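Local coordinates for galactose-binding-like protein (Bacteroides thetaiotaomicron, PDB 7M1B) that is a SusE-like protein that probably binds sugars such as galactose and may, with its family, have some capacity to degrade glycans, at residues A[292-297]-A[314-319]; A[318-323]-A[331-336]. One frame throughout, in Å; residues are numbered along the deposited sequence.

Interaction 1. Residues A[292-297]-A[314-319]; sequences WEVWGR and ADCESI
W292 turns one face of its indole to CB of C316 across two neighbouring antiparallel strands of a beta-rich domain, in a sequence family of the galactose-binding-domain clan. W292 and C316 form a hydrogen-bonded pair, as do V294 and A314. E293 and D315 between them are a non-hydrogen-bonded pair. Four backbone bonds join the strands; C316 N to W292 O is 2.8 Å. The W292 indole is folded back toward the partner strand, because CG sits between the backbone N and the carbonyl carbon (chi1 69°). The CB of C316 stands 3.6 Å from the centroid of the five-membered ring of W292, in a CH-pi contact. SG of C316 makes an oblique sulfur-aromatic contact with the same ring. S318 CB lies at the edge of the indole, in its plane, 3.8 Å from CZ3 of W292. Farther along the same sheet face, V294 sets CG2 against C316 SG and CB against A314 CB. F271 covers W292, V294 and C316, and F357 and F343 also meet the W292 ring, so this side belongs to the buried core. The other face carries E293 and D315, with W295 beyond. E293 and D315 run side by side and point the same way, with carboxylate planes 62° apart. OE2 of E293 is 3.6 Å from OD1 of D315. The like charges would probably repel, but K312 forms a salt bridge with D315 and a long, weak ion pair with E293. A water bridges OE2 of E293 and OD1 of D315. OE1 of E293 lies in the indole plane of W295, 2.8 Å from NE1 of W295, and accepts its N-H on the anti side, 25° out of the carboxylate plane.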
loop_
_atom_site.group_PDB
_atom_site.type_symbol
_atom_site.label_atom_id
_atom_site.label_comp_id
_atom_site.label_asym_id
_atom_site.label_seq_id
_atom_site.Cartn_x
_atom_site.Cartn_y
_atom_site.Cartn_z
ATOM N N TRP A 292 -8.371 4.532 5.854
ATOM C CA TRP A 292 -8.795 4.077 4.540
ATOM C C TRP A 292 -8.032 2.791 4.191
ATOM O O TRP A 292 -7.055 2.398 4.851
ATOM C CB TRP A 292 -8.504 5.191 3.501
ATOM C CG TRP A 292 -7.042 5.469 3.201
ATOM C CD1 TRP A 292 -6.284 5.011 2.139
ATOM C CD2 TRP A 292 -6.205 6.403 3.927
ATOM N NE1 TRP A 292 -5.009 5.518 2.246
ATOM C CE2 TRP A 292 -4.927 6.417 3.295
ATOM C CE3 TRP A 292 -6.390 7.198 5.076
ATOM C CZ2 TRP A 292 -3.861 7.206 3.758
ATOM C CZ3 TRP A 292 -5.329 7.965 5.544
ATOM C CH2 TRP A 292 -4.082 7.999 4.870
ATOM N N GLU A 293 -8.457 2.178 3.096
ATOM C CA GLU A 293 -7.759 1.102 2.462
ATOM C C GLU A 293 -7.336 1.517 1.066
ATOM O O GLU A 293 -8.054 2.239 0.403
ATOM C CB GLU A 293 -8.605 -0.150 2.363
ATOM C CG GLU A 293 -9.118 -0.572 3.757
ATOM C CD GLU A 293 -10.193 -1.634 3.712
ATOM O OE1 GLU A 293 -10.817 -1.842 2.603
ATOM O OE2 GLU A 293 -10.511 -2.149 4.824
ATOM N N VAL A 294 -6.196 0.969 0.636
ATOM C CA VAL A 294 -5.779 1.124 -0.757
ATOM C C VAL A 294 -5.963 -0.213 -1.462
ATOM O O VAL A 294 -5.522 -1.231 -0.911
ATOM C CB VAL A 294 -4.301 1.553 -0.845
ATOM C CG1 VAL A 294 -3.975 1.763 -2.336
ATOM C CG2 VAL A 294 -4.103 2.894 -0.097
ATOM N N TRP A 295 -6.700 -0.213 -2.588
ATOM C CA TRP A 295 -6.955 -1.412 -3.367
ATOM C C TRP A 295 -6.354 -1.234 -4.742
ATOM O O TRP A 295 -6.140 -0.089 -5.219
ATOM C CB TRP A 295 -8.492 -1.569 -3.498
ATOM C CG TRP A 295 -9.152 -2.013 -2.207
ATOM C CD1 TRP A 295 -9.298 -1.298 -1.032
ATOM C CD2 TRP A 295 -9.718 -3.326 -1.948
ATOM N NE1 TRP A 295 -9.958 -2.049 -0.098
ATOM C CE2 TRP A 295 -10.267 -3.274 -0.644
ATOM C CE3 TRP A 295 -9.980 -4.460 -2.733
ATOM C CZ2 TRP A 295 -10.890 -4.396 -0.040
ATOM C CZ3 TRP A 295 -10.586 -5.564 -2.149
ATOM C CH2 TRP A 295 -11.072 -5.519 -0.834
ATOM N N GLY A 296 -6.114 -2.345 -5.420
ATOM C CA GLY A 296 -5.550 -2.172 -6.769
ATOM C C GLY A 296 -5.893 -3.324 -7.711
ATOM O O GLY A 296 -6.268 -4.420 -7.253
ATOM N N ARG A 297 -5.609 -3.163 -9.013
ATOM C CA ARG A 297 -5.624 -4.256 -9.977
ATOM C C ARG A 297 -4.719 -3.915 -11.153
ATOM O O ARG A 297 -4.455 -2.725 -11.446
ATOM C CB ARG A 297 -7.071 -4.486 -10.431
ATOM C CG ARG A 297 -7.738 -3.321 -11.155
ATOM C CD ARG A 297 -9.244 -3.541 -11.377
ATOM N NE ARG A 297 -9.503 -4.686 -12.237
ATOM C CZ ARG A 297 -10.679 -5.309 -12.283
ATOM N NH1 ARG A 297 -11.707 -4.858 -11.561
ATOM N NH2 ARG A 297 -10.821 -6.332 -13.125
ATOM N N ALA A 314 -3.379 -2.265 1.216
ATOM C CA ALA A 314 -2.884 -1.607 2.435
ATOM C C ALA A 314 -4.080 -1.155 3.249
ATOM O O ALA A 314 -5.146 -0.853 2.692
ATOM C CB ALA A 314 -2.056 -0.379 2.093
ATOM N N ASP A 315 -3.896 -1.228 4.582
ATOM C CA ASP A 315 -4.770 -0.563 5.535
ATOM C C ASP A 315 -3.966 0.605 6.058
ATOM O O ASP A 315 -2.751 0.468 6.396
ATOM C CB ASP A 315 -5.084 -1.487 6.710
ATOM C CG ASP A 315 -5.912 -2.689 6.306
ATOM O OD1 ASP A 315 -7.052 -2.510 5.817
ATOM O OD2 ASP A 315 -5.445 -3.788 6.575
ATOM N N CYS A 316 -4.646 1.750 6.163
ATOM C CA CYS A 316 -3.917 2.959 6.450
ATOM C C CYS A 316 -4.646 3.793 7.487
ATOM O O CYS A 316 -5.871 3.971 7.360
ATOM C CB CYS A 316 -3.784 3.826 5.199
ATOM S SG CYS A 316 -2.994 3.017 3.785
ATOM N N GLU A 317 -3.888 4.398 8.385
ATOM C CA GLU A 317 -4.446 5.386 9.332
ATOM C C GLU A 317 -3.545 6.612 9.429
ATOM O O GLU A 317 -2.371 6.512 9.813
ATOM C CB GLU A 317 -4.679 4.727 10.713
ATOM C CG GLU A 317 -5.205 5.775 11.711
ATOM C CD GLU A 317 -5.698 5.262 13.040
ATOM O OE1 GLU A 317 -5.541 4.062 13.245
ATOM O OE2 GLU A 317 -6.223 6.033 13.854
ATOM N N SER A 318 -4.110 7.784 9.078
ATOM C CA SER A 318 -3.427 9.059 9.275
ATOM C C SER A 318 -3.487 9.397 10.764
ATOM O O SER A 318 -4.573 9.498 11.342
ATOM C CB SER A 318 -4.135 10.101 8.444
ATOM O OG SER A 318 -3.711 11.434 8.776
ATOM N N ILE A 319 -2.305 9.562 11.383
ATOM C CA ILE A 319 -2.162 9.884 12.807
ATOM C C ILE A 319 -2.105 11.397 13.013
ATOM O O ILE A 319 -1.400 12.115 12.279
ATOM C CB ILE A 319 -0.898 9.178 13.360
ATOM C CG1 ILE A 319 -1.057 7.649 13.273
ATOM C CG2 ILE A 319 -0.693 9.582 14.810
ATOM C CD1 ILE A 319 -2.379 7.113 13.756
HETATM O O HOH W 1 -9.251 -1.446 7.062
#

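Interaction 2. Residues A[318-323]-A[331-336]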
loop_
_atom_site.group_PDB
_atom_site.type_symbol
_atom_site.label_atom_id
_atom_site.label_comp_id
_atom_site.label_asym_id
_atom_site.label_seq_id
_atom_site.Cartn_x
_atom_site.Cartn_y
_atom_site.Cartn_z
ATOM N N SER A 318 -4.110 7.784 9.078
ATOM C CA SER A 318 -3.427 9.059 9.275
ATOM C C SER A 318 -3.487 9.397 10.764
ATOM O O SER A 318 -4.573 9.498 11.342
ATOM C CB SER A 318 -4.135 10.101 8.444
ATOM O OG SER A 318 -3.711 11.434 8.776
ATOM N N ILE A 319 -2.305 9.562 11.383
ATOM C CA ILE A 319 -2.162 9.884 12.807
ATOM C C ILE A 319 -2.105 11.397 13.013
ATOM O O ILE A 319 -1.400 12.115 12.279
ATOM C CB ILE A 319 -0.898 9.178 13.360
ATOM C CG1 ILE A 319 -1.057 7.649 13.273
ATOM C CG2 ILE A 319 -0.693 9.582 14.810
ATOM C CD1 ILE A 319 -2.379 7.113 13.756
ATOM N N LYS A 320 -2.816 11.874 14.074
ATOM C CA LYS A 320 -2.695 13.250 14.561
ATOM C C LYS A 320 -1.786 13.230 15.789
ATOM O O LYS A 320 -2.225 12.774 16.823
ATOM C CB LYS A 320 -4.047 13.885 14.878
ATOM C CG LYS A 320 -3.963 15.372 15.195
ATOM C CD LYS A 320 -5.409 15.898 15.463
ATOM C CE LYS A 320 -5.387 17.420 15.600
ATOM N NZ LYS A 320 -6.763 17.936 15.877
ATOM N N PRO A 321 -0.486 13.563 15.726
ATOM C CA PRO A 321 0.416 13.357 16.884
ATOM C C PRO A 321 -0.109 13.856 18.236
ATOM O O PRO A 321 0.045 13.188 19.268
ATOM C CB PRO A 321 1.665 14.166 16.505
ATOM C CG PRO A 321 1.710 14.034 14.994
ATOM C CD PRO A 321 0.238 14.128 14.559
ATOM N N SER A 322 -0.735 15.037 18.248
ATOM C CA SER A 322 -1.238 15.600 19.509
ATOM C C SER A 322 -2.440 14.842 20.075
ATOM O O SER A 322 -2.724 14.904 21.298
ATOM C CB SER A 322 -1.671 17.017 19.243
ATOM O OG SER A 322 -2.886 16.986 18.460
ATOM N N GLY A 323 -3.237 14.236 19.177
ATOM C CA GLY A 323 -4.503 13.632 19.567
ATOM C C GLY A 323 -5.542 14.700 19.995
ATOM O O GLY A 323 -6.596 14.362 20.535
ATOM N N GLU A 331 1.698 22.510 17.033
ATOM C CA GLU A 331 2.801 22.813 16.141
ATOM C C GLU A 331 3.362 21.513 15.556
ATOM O O GLU A 331 3.698 21.471 14.355
ATOM C CB GLU A 331 3.926 23.522 16.904
ATOM C CG GLU A 331 3.654 25.002 17.133
ATOM C CD GLU A 331 4.571 25.694 18.142
ATOM O OE1 GLU A 331 5.666 25.129 18.493
ATOM O OE2 GLU A 331 4.195 26.801 18.590
ATOM N N GLU A 332 3.448 20.470 16.391
ATOM C CA GLU A 332 3.919 19.145 15.986
ATOM C C GLU A 332 2.978 18.520 14.946
ATOM O O GLU A 332 3.463 18.019 13.921
ATOM C CB GLU A 332 4.003 18.212 17.198
ATOM C CG GLU A 332 4.465 16.820 16.828
ATOM C CD GLU A 332 4.380 15.769 17.937
ATOM O OE1 GLU A 332 3.690 16.003 18.998
ATOM O OE2 GLU A 332 5.023 14.725 17.786
ATOM N N ASP A 333 1.653 18.680 15.121
ATOM C CA ASP A 333 0.685 18.225 14.120
ATOM C C ASP A 333 0.950 18.897 12.765
ATOM O O ASP A 333 0.905 18.204 11.699
ATOM C CB ASP A 333 -0.740 18.591 14.537
ATOM C CG ASP A 333 -1.258 17.826 15.759
ATOM O OD1 ASP A 333 -0.752 16.708 16.041
ATOM O OD2 ASP A 333 -2.232 18.383 16.434
ATOM N N ILE A 334 1.148 20.200 12.769
ATOM C CA ILE A 334 1.277 20.947 11.505
ATOM C C ILE A 334 2.597 20.642 10.786
ATOM O O ILE A 334 2.617 20.354 9.584
ATOM C CB ILE A 334 1.110 22.435 11.826
ATOM C CG1 ILE A 334 -0.358 22.735 12.180
ATOM C CG2 ILE A 334 1.597 23.245 10.615
ATOM C CD1 ILE A 334 -0.546 24.067 12.876
ATOM N N THR A 335 3.693 20.592 11.527
ATOM C CA THR A 335 4.947 20.162 10.953
ATOM C C THR A 335 4.820 18.742 10.391
ATOM O O THR A 335 5.297 18.466 9.273
ATOM C CB THR A 335 6.057 20.292 12.015
ATOM O OG1 THR A 335 6.090 21.660 12.432
ATOM C CG2 THR A 335 7.433 19.891 11.515
ATOM N N TYR A 336 4.340 17.800 11.210
ATOM C CA TYR A 336 4.193 16.410 10.797
ATOM C C TYR A 336 3.394 16.289 9.493
ATOM O O TYR A 336 3.801 15.583 8.556
ATOM C CB TYR A 336 3.597 15.576 11.936
ATOM C CG TYR A 336 3.305 14.118 11.666
ATOM C CD1 TYR A 336 4.277 13.135 11.767
ATOM C CD2 TYR A 336 2.039 13.731 11.225
ATOM C CE1 TYR A 336 3.967 11.792 11.536
ATOM C CE2 TYR A 336 1.693 12.403 11.021
ATOM C CZ TYR A 336 2.685 11.436 11.100
ATOM O OH TYR A 336 2.304 10.138 10.864
HETATM O O HOH W 2 0.106 9.607 9.672
#
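D333 turns its carboxylate toward S322 with CG beside the backbone N and anti to the carbonyl carbon (chi1 -68°). S322 answers with OG between its own N and carbonyl carbon (chi1 72°), which brings the hydroxyl to the carboxylate that also takes the backbone N-H of S322. Each oxygen uses its syn lone pair. N of S322 gives a bond of 2.8 Å to OD1 of D333, at 165° on the hydrogen. OG of S322 gives a shorter one, 2.5 Å, to OD2 of D333. The acceptor belongs to helix 331-338, and the donors to a type I beta turn, K320 to G323, in the loop between strand 311-317 and the helix. OD2 of D333 also accepts from S330 N. K320 lays its extended chain past the carboxylate, CE 3.4 Å from OD2 of D333, and its NZ bonds to the backbone oxygens of S328 and W324. CB of P321 touches CD of E332, the carboxylate carbon, at 3.5 Å, while CG of P321 lies over one face of the Y336 ring, offset toward the rim, in a CH-pi contact. At the edge of that ring, in its plane, a water links OH of Y336 to N of I319.

Interaction 1 is a buried contact near the centre of the chain; interaction 2 lies at the surface, with its centre about 19 Å from that of the first. They follow one another along the chain. Strand 311-317 leads through S318 and I319, shared by both, into the loop before helix 331-338. The first pairs two strands through main-chain bonds, with aromatic and sulfur packing on one face and charges on the other. The second has no ladder and joins loop to helix mainly through one carboxylate and a proline on a tyrosine. Carboxylates gather in a pair around water and lysine in interaction 1, but a single one receives backbone and hydroxyl donors in interaction 2.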